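Local atomic coordinates of prolyl 4-hydroxylase (Paramecium bursaria Chlorella virus 1, PDB entry 5C5T), a protein that probably hydroxylates proline residues in collagen-like chains as a metal-dependent dioxygenase that uses 2-oxoglutarate as cosubstrate. Residues V32-Y37 with N110-C115; Y38-G43 with T187-W192; K104-L109 with D117-E122. All blocks are in the same frame, centred on the assembly; numbering follows the deposited sequence.

Contact 1 of 3, residues V32-Y37 with N110-C115; sequences VCDGKY and NSKKHC. With MN (manganese (II) ion), chain E.
C33 and C115 are joined by a disulfide, SG to SG 2.1 Å with a dihedral of 75°, and one residue to the side of it D34 and H114 share a manganese ion. The C33 sulfur is swung away from its own backbone N (chi1 -173°), which carries it across to the other loop. There it also approaches the H114 imidazole obliquely, while C115 SG sits over one face of that ring, 3.2 Å above the plane and offset toward the rim.

The carboxylate of D34 meets the imidazole edge, its plane turned 39° from the ring. D34 OD1 stands 3.3 Å from H114 CE1, and manganese bridges the two groups: D34 OD2 binds it at 2.2 Å, H114 NE2 at 2.0 Å, with two waters beside them. One of these waters also donates to the carbonyl O of S111, so the backbone of 110-115 helps to fix the metal's hydration.

K112 bends at its second torsion and sends its chain past the disulfide, CD 4.0 Å from C33 SG. Its ammonium forms a salt bridge with E39, and a water links K112 NZ to the carbonyl O of C33.

A covalent bond and a metal thus tie the loop leading into edge strand 38-41 to the loop between helix 96-109 and strand 120-129, while W192 of strand 188-192 packs against C33.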
# COMPACT_ATOMS: atom_id res chain seq x y z
N VAL A 32 18.72 -0.24 -3.01
CA VAL A 32 17.37 0.03 -3.48
C VAL A 32 17.40 0.97 -4.70
O VAL A 32 18.30 1.82 -4.85
CB VAL A 32 16.48 0.58 -2.31
CG1 VAL A 32 16.84 2.03 -1.85
CG2 VAL A 32 15.03 0.49 -2.64
N CYS A 33 16.39 0.82 -5.56
CA CYS A 33 16.27 1.61 -6.79
C CYS A 33 16.45 3.12 -6.61
O CYS A 33 15.62 3.76 -5.98
CB CYS A 33 14.92 1.35 -7.42
SG CYS A 33 14.75 2.10 -9.05
N ASP A 34 17.55 3.68 -7.15
CA ASP A 34 17.91 5.10 -7.00
C ASP A 34 17.97 5.65 -5.56
O ASP A 34 17.89 6.86 -5.34
CB ASP A 34 16.93 5.95 -7.78
CG ASP A 34 16.93 5.62 -9.25
OD1 ASP A 34 17.99 5.24 -9.76
OD2 ASP A 34 15.85 5.77 -9.84
N GLY A 35 18.16 4.76 -4.60
CA GLY A 35 18.14 5.12 -3.19
C GLY A 35 16.80 5.58 -2.61
O GLY A 35 16.74 6.03 -1.46
N LYS A 36 15.73 5.44 -3.37
CA LYS A 36 14.43 5.95 -2.98
C LYS A 36 13.56 4.83 -2.38
O LYS A 36 12.80 4.15 -3.07
CB LYS A 36 13.73 6.59 -4.18
CG LYS A 36 14.50 7.79 -4.81
CD LYS A 36 13.77 8.36 -5.99
CE LYS A 36 14.47 9.58 -6.61
NZ LYS A 36 13.72 10.05 -7.84
N TYR A 37 13.68 4.60 -1.09
CA TYR A 37 12.89 3.52 -0.46
C TYR A 37 11.37 3.72 -0.57
O TYR A 37 10.63 2.75 -0.67
CB TYR A 37 13.31 3.35 1.02
CG TYR A 37 14.66 2.70 1.22
CD1 TYR A 37 14.82 1.32 1.09
CD2 TYR A 37 15.78 3.46 1.57
CE1 TYR A 37 16.06 0.73 1.27
CE2 TYR A 37 17.00 2.86 1.78
CZ TYR A 37 17.13 1.51 1.64
OH TYR A 37 18.34 0.91 1.83
N ASN A 110 7.22 2.03 -15.09
CA ASN A 110 7.90 2.18 -16.37
C ASN A 110 9.09 3.17 -16.33
O ASN A 110 9.98 3.10 -17.19
CB ASN A 110 6.92 2.60 -17.48
CG ASN A 110 6.02 1.44 -17.96
OD1 ASN A 110 6.31 0.25 -17.72
ND2 ASN A 110 4.90 1.79 -18.64
N SER A 111 9.12 4.04 -15.33
CA SER A 111 10.28 4.93 -15.09
C SER A 111 11.40 4.23 -14.31
O SER A 111 12.43 4.82 -14.03
CB SER A 111 9.82 6.18 -14.34
OG SER A 111 9.50 5.91 -12.96
N LYS A 112 11.19 2.96 -13.96
CA LYS A 112 12.11 2.23 -13.11
C LYS A 112 12.56 0.97 -13.81
O LYS A 112 12.85 -0.03 -13.17
CB LYS A 112 11.44 1.84 -11.78
CG LYS A 112 10.63 2.91 -11.12
CD LYS A 112 11.52 3.96 -10.48
CE LYS A 112 10.72 4.87 -9.51
NZ LYS A 112 11.63 5.89 -8.92
N LYS A 113 12.61 1.01 -15.14
CA LYS A 113 12.93 -0.22 -15.86
C LYS A 113 14.33 -0.74 -15.52
O LYS A 113 14.60 -1.93 -15.63
CB LYS A 113 12.81 -0.06 -17.39
CG LYS A 113 12.64 1.33 -17.93
CD LYS A 113 13.97 1.99 -18.15
CE LYS A 113 13.99 3.39 -17.59
NZ LYS A 113 14.76 3.34 -16.31
N HIS A 114 15.22 0.13 -15.07
CA HIS A 114 16.56 -0.36 -14.74
C HIS A 114 16.61 -1.04 -13.36
O HIS A 114 17.63 -1.63 -12.98
CB HIS A 114 17.58 0.77 -14.82
CG HIS A 114 17.51 1.75 -13.70
ND1 HIS A 114 18.30 1.65 -12.57
CD2 HIS A 114 16.76 2.87 -13.54
CE1 HIS A 114 18.04 2.66 -11.77
NE2 HIS A 114 17.11 3.41 -12.33
N CYS A 115 15.49 -1.00 -12.63
CA CYS A 115 15.38 -1.62 -11.33
C CYS A 115 14.45 -2.84 -11.32
O CYS A 115 14.61 -3.74 -10.49
CB CYS A 115 14.85 -0.61 -10.34
SG CYS A 115 15.91 0.86 -10.21
MN MN E . 16.50 5.27 -11.88
O HOH W 1 12.82 3.93 -6.65
O HOH W 2 14.48 5.18 -12.27
O HOH W 3 16.19 6.18 -14.01

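Contact 2 of 3, residues Y38-G43 with T187-W192; sequences YEKIDG and TSIFFW
T187, Y38 and F190 lose the most surface where strand 38-41 pairs antiparallel with strand 188-192 at one edge of the major sheet of the double-stranded beta-helix (jelly-roll) fold of 2OG oxygenases.

F190 is in a hydrogen-bonded pair with E39: F190 N reaches E39 O at 2.8 Å, and E39 N returns a bond to F190 O. The F190 ring leaves on the same face as E39 and meets F108 of helix 96-109. I41 and S188 repeat the two-bond pattern, and S188 OG, buried against the I41 side chain, has no polar partner.

Y38 opposes F191 as a non-hydrogen-bonded pair, their CB atoms 3.9 Å apart; beyond CB the rings diverge. Y38 CA also makes a CA-H...O contact with F190 O at 3.0 Å. The nearest atoms of the F191 side chain are about 5 Å from the bound zinc and from 2-oxoglutarate, so strand 188-192 contributes F191 to the wall of that site.

K40 crosses I189 tightly, its CG 3.4 Å from I189 CD1, and also touches the T187 methyl. At the strand end the T187 and D42 side chains run alongside each other in a common direction. T187 OG1 donates to the anti lone pair of D42 OD1 at 2.7 Å and accepts from a water that G43 N also holds.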
# COMPACT_ATOMS: atom_id res chain seq x y z
N TYR A 38 10.92 4.98 -0.55
CA TYR A 38 9.50 5.35 -0.70
C TYR A 38 9.41 6.65 -1.48
O TYR A 38 10.39 7.39 -1.54
CB TYR A 38 8.80 5.52 0.66
CG TYR A 38 9.40 6.65 1.46
CD1 TYR A 38 9.07 7.95 1.21
CD2 TYR A 38 10.36 6.38 2.41
CE1 TYR A 38 9.66 8.99 1.93
CE2 TYR A 38 10.96 7.40 3.15
CZ TYR A 38 10.60 8.71 2.90
OH TYR A 38 11.27 9.71 3.64
N GLU A 39 8.28 6.84 -2.16
CA GLU A 39 7.92 8.08 -2.82
C GLU A 39 6.46 8.33 -2.54
O GLU A 39 5.60 7.42 -2.61
CB GLU A 39 8.18 8.00 -4.32
CG GLU A 39 9.62 7.76 -4.66
CD GLU A 39 9.88 7.66 -6.15
OE1 GLU A 39 9.58 8.62 -6.89
OE2 GLU A 39 10.43 6.65 -6.57
N LYS A 40 6.14 9.62 -2.35
CA LYS A 40 4.78 10.06 -2.09
C LYS A 40 4.27 10.82 -3.29
O LYS A 40 4.99 11.67 -3.80
CB LYS A 40 4.72 10.92 -0.80
CG LYS A 40 3.29 11.45 -0.41
CD LYS A 40 3.31 12.33 0.83
CE LYS A 40 3.55 13.77 0.46
NZ LYS A 40 3.39 14.61 1.67
N ILE A 41 3.06 10.53 -3.74
CA ILE A 41 2.45 11.23 -4.85
C ILE A 41 1.11 11.82 -4.43
O ILE A 41 0.15 11.09 -4.23
CB ILE A 41 2.26 10.31 -6.04
CG1 ILE A 41 3.57 9.57 -6.40
CG2 ILE A 41 1.71 11.10 -7.25
CD1 ILE A 41 3.30 8.33 -7.31
N ASP A 42 1.01 13.14 -4.33
CA ASP A 42 -0.30 13.75 -4.06
C ASP A 42 -1.18 13.72 -5.32
O ASP A 42 -0.67 13.83 -6.42
CB ASP A 42 -0.12 15.17 -3.58
CG ASP A 42 0.44 15.24 -2.19
OD1 ASP A 42 0.07 14.42 -1.32
OD2 ASP A 42 1.27 16.13 -1.97
N GLY A 43 -2.49 13.60 -5.14
CA GLY A 43 -3.45 13.57 -6.22
C GLY A 43 -3.34 12.40 -7.17
O GLY A 43 -3.76 12.50 -8.33
N THR A 187 -3.78 10.74 -2.06
CA THR A 187 -2.33 10.60 -2.03
C THR A 187 -1.93 9.16 -2.04
O THR A 187 -2.55 8.35 -1.37
CB THR A 187 -1.75 11.28 -0.79
OG1 THR A 187 -1.98 12.71 -0.82
CG2 THR A 187 -0.27 11.02 -0.60
N SER A 188 -0.90 8.84 -2.81
CA SER A 188 -0.32 7.49 -2.78
C SER A 188 1.06 7.52 -2.12
O SER A 188 1.80 8.52 -2.18
CB SER A 188 -0.20 6.86 -4.20
OG SER A 188 0.67 7.62 -5.03
N ILE A 189 1.41 6.37 -1.53
CA ILE A 189 2.76 6.10 -1.07
C ILE A 189 3.20 4.84 -1.76
O ILE A 189 2.54 3.80 -1.64
CB ILE A 189 2.90 5.92 0.46
CG1 ILE A 189 2.44 7.14 1.25
CG2 ILE A 189 4.33 5.64 0.80
CD1 ILE A 189 3.26 8.40 1.03
N PHE A 190 4.27 4.93 -2.51
CA PHE A 190 4.98 3.78 -3.10
C PHE A 190 6.20 3.39 -2.23
O PHE A 190 7.00 4.26 -1.85
CB PHE A 190 5.43 4.09 -4.53
CG PHE A 190 6.25 3.00 -5.15
CD1 PHE A 190 5.63 1.95 -5.79
CD2 PHE A 190 7.62 3.00 -5.04
CE1 PHE A 190 6.39 0.93 -6.37
CE2 PHE A 190 8.39 1.97 -5.60
CZ PHE A 190 7.77 0.94 -6.25
N PHE A 191 6.40 2.10 -1.92
CA PHE A 191 7.65 1.74 -1.30
C PHE A 191 8.13 0.37 -1.73
O PHE A 191 7.35 -0.54 -2.01
CB PHE A 191 7.57 1.80 0.26
CG PHE A 191 6.47 0.95 0.89
CD1 PHE A 191 5.20 1.46 1.09
CD2 PHE A 191 6.73 -0.37 1.36
CE1 PHE A 191 4.21 0.71 1.72
CE2 PHE A 191 5.74 -1.12 1.93
CZ PHE A 191 4.48 -0.57 2.15
N TRP A 192 9.44 0.24 -1.74
CA TRP A 192 10.07 -1.04 -2.09
C TRP A 192 10.00 -2.02 -0.93
O TRP A 192 10.16 -1.65 0.22
CB TRP A 192 11.54 -0.83 -2.51
CG TRP A 192 11.66 -0.17 -3.82
CD1 TRP A 192 11.85 1.15 -4.04
CD2 TRP A 192 11.55 -0.80 -5.11
NE1 TRP A 192 11.89 1.39 -5.41
CE2 TRP A 192 11.72 0.21 -6.08
CE3 TRP A 192 11.37 -2.13 -5.54
CZ2 TRP A 192 11.68 -0.05 -7.46
CZ3 TRP A 192 11.35 -2.39 -6.91
CH2 TRP A 192 11.51 -1.36 -7.84
O HOH W 4 11.13 4.47 -5.40
O HOH W 5 -3.95 13.88 -2.51

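Contact 3 of 3, residues K104-L109 with D117-E122; sequences KTREFL and DKYNFE
One face of the Y119 ring carries the L109 methyl CD1, and one face of the F121 ring carries Y119 CE2, 3.8 Å above its plane and offset toward the rim, while R106 CB lies at the F121 edge. These rings form the meeting point of helix 96-109 with the start of strand 120-129, an alpha/beta packing in which the helix lies against the major sheet of the double-stranded beta-helix fold.

The L109 contact is a CH-pi interaction: CD1 stands 3.9 Å from the Y119 centroid, 27° off the ring normal, and comes closest at CZ. With CG between the backbone N and the carbonyl carbon (chi1 60°), the Y119 ring points toward the helix. The phenol OH then reaches along the helix surface to R106, 3.7 Å from CG. R106 crosses the tyrosine side chain at about a right angle and meets it through the aliphatic CB and CG, not by stacking of its guanidinium.

F121 drives its distal edge at the preceding turn of the helix. CZ faces the backbone N of R106, and the T105 and F121 side chains run antiparallel past one another, the T105 methyl approaching the ring obliquely. The hydroxyl of T105 is turned back to the carbonyl of I101, leaving the carbon branch for the aromatic. No hydrogen bond crosses this interface.

I224 of strand 217-225 touches both L109 and Y119, extending the apolar cluster to the next strand. The closest approach to F121 is made by T105 CG2, 3.5 Å from CE1.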
# COMPACT_ATOMS: atom_id res chain seq x y z
N LYS A 104 -1.87 3.65 -13.65
CA LYS A 104 -0.90 4.62 -13.17
C LYS A 104 0.26 3.97 -12.46
O LYS A 104 1.37 4.53 -12.47
CB LYS A 104 -1.59 5.62 -12.27
CG LYS A 104 -2.60 6.42 -13.00
CD LYS A 104 -3.20 7.51 -12.18
CE LYS A 104 -2.15 8.51 -11.81
NZ LYS A 104 -2.76 9.78 -11.42
N THR A 105 0.02 2.82 -11.84
CA THR A 105 1.12 2.11 -11.16
C THR A 105 2.07 1.59 -12.24
O THR A 105 3.28 1.70 -12.13
CB THR A 105 0.61 0.97 -10.25
OG1 THR A 105 -0.22 1.53 -9.22
CG2 THR A 105 1.72 0.19 -9.63
N ARG A 106 1.52 1.02 -13.30
CA ARG A 106 2.35 0.51 -14.38
C ARG A 106 3.16 1.65 -15.03
O ARG A 106 4.39 1.51 -15.27
CB ARG A 106 1.43 -0.24 -15.36
CG ARG A 106 2.11 -0.71 -16.62
CD ARG A 106 1.12 -1.53 -17.42
NE ARG A 106 0.09 -0.65 -17.98
CZ ARG A 106 -1.20 -0.61 -17.64
NH1 ARG A 106 -1.72 -1.42 -16.71
NH2 ARG A 106 -2.00 0.24 -18.27
N GLU A 107 2.52 2.78 -15.28
CA GLU A 107 3.23 3.92 -15.87
C GLU A 107 4.36 4.41 -14.95
O GLU A 107 5.41 4.81 -15.43
CB GLU A 107 2.25 5.04 -16.16
CG GLU A 107 1.27 4.65 -17.24
CD GLU A 107 0.22 5.72 -17.51
OE1 GLU A 107 -0.05 6.53 -16.60
OE2 GLU A 107 -0.31 5.74 -18.65
N PHE A 108 4.10 4.39 -13.65
CA PHE A 108 5.15 4.71 -12.65
C PHE A 108 6.32 3.74 -12.69
O PHE A 108 7.49 4.14 -12.63
CB PHE A 108 4.53 4.73 -11.22
CG PHE A 108 5.54 4.99 -10.13
CD1 PHE A 108 5.97 6.28 -9.85
CD2 PHE A 108 6.06 3.93 -9.39
CE1 PHE A 108 6.92 6.51 -8.86
CE2 PHE A 108 7.01 4.14 -8.39
CZ PHE A 108 7.44 5.43 -8.13
N LEU A 109 6.02 2.46 -12.72
CA LEU A 109 7.06 1.43 -12.72
C LEU A 109 7.84 1.51 -14.05
O LEU A 109 9.01 1.13 -14.09
CB LEU A 109 6.51 0.03 -12.50
CG LEU A 109 6.02 -0.22 -11.08
CD1 LEU A 109 5.16 -1.46 -11.01
CD2 LEU A 109 7.20 -0.29 -10.11
N ASP A 117 12.19 -5.62 -13.86
CA ASP A 117 11.84 -6.19 -15.17
C ASP A 117 10.42 -6.73 -15.12
O ASP A 117 9.48 -5.96 -15.11
CB ASP A 117 12.85 -7.31 -15.55
CG ASP A 117 13.57 -7.01 -16.83
OD1 ASP A 117 12.87 -6.69 -17.82
OD2 ASP A 117 14.82 -7.09 -16.84
N LYS A 118 10.25 -8.03 -15.03
CA LYS A 118 8.92 -8.63 -15.06
C LYS A 118 8.28 -8.55 -13.68
O LYS A 118 8.96 -8.76 -12.67
CB LYS A 118 9.00 -10.09 -15.50
CG LYS A 118 9.39 -10.29 -16.96
CD LYS A 118 9.34 -11.77 -17.35
CE LYS A 118 9.40 -11.94 -18.87
NZ LYS A 118 10.78 -11.70 -19.41
N TYR A 119 6.99 -8.22 -13.66
CA TYR A 119 6.20 -8.36 -12.45
C TYR A 119 4.74 -8.68 -12.77
O TYR A 119 4.33 -8.63 -13.94
CB TYR A 119 6.27 -7.08 -11.61
CG TYR A 119 5.76 -5.89 -12.34
CD1 TYR A 119 6.60 -5.15 -13.17
CD2 TYR A 119 4.45 -5.52 -12.26
CE1 TYR A 119 6.13 -4.06 -13.83
CE2 TYR A 119 3.98 -4.43 -12.93
CZ TYR A 119 4.83 -3.71 -13.70
OH TYR A 119 4.35 -2.62 -14.37
N ASN A 120 3.99 -9.02 -11.71
CA ASN A 120 2.55 -9.17 -11.75
C ASN A 120 1.90 -8.25 -10.75
O ASN A 120 2.48 -7.98 -9.69
CB ASN A 120 2.11 -10.59 -11.41
CG ASN A 120 2.49 -11.58 -12.44
OD1 ASN A 120 3.10 -12.61 -12.13
ND2 ASN A 120 2.12 -11.29 -13.68
N PHE A 121 0.68 -7.81 -11.04
CA PHE A 121 -0.17 -7.12 -10.07
C PHE A 121 -1.04 -8.11 -9.28
O PHE A 121 -1.86 -8.88 -9.87
CB PHE A 121 -1.12 -6.14 -10.75
CG PHE A 121 -0.48 -4.88 -11.28
CD1 PHE A 121 0.44 -4.17 -10.55
CD2 PHE A 121 -0.82 -4.40 -12.53
CE1 PHE A 121 0.99 -2.97 -11.07
CE2 PHE A 121 -0.28 -3.23 -13.03
CZ PHE A 121 0.63 -2.53 -12.31
N GLU A 122 -0.95 -8.05 -7.96
CA GLU A 122 -1.95 -8.72 -7.10
C GLU A 122 -3.33 -8.07 -7.26
O GLU A 122 -3.44 -6.89 -7.63
CB GLU A 122 -1.47 -8.62 -5.64
CG GLU A 122 -2.20 -9.50 -4.65
CD GLU A 122 -1.37 -9.82 -3.40
OE1 GLU A 122 -0.17 -9.50 -3.36
OE2 GLU A 122 -1.93 -10.48 -2.50

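The three contacts join the start of the modelled chain, the last turns of helix 96-109 and the major sheet. Contacts 1 and 2, with centres 14 Å apart, meet through the salt bridge from K112 NZ to E39 OE2 (2.7 Å). Contact 3 continues directly into contact 1 along the chain, helix 104-109 running into 110-115; their centres lie 12 Å apart. It also reaches contact 2 through F108, whose CE2 packs 3.5 Å from F190 CG. Contact 2 is nearest the zinc and 2-oxoglutarate site: the side chains of F191 and the zinc ligand D140 are about 3 Å apart at their nearest atoms. The manganese of contact 1 occupies a separate site, about 11 Å from the nearest atom of the L109 side chain.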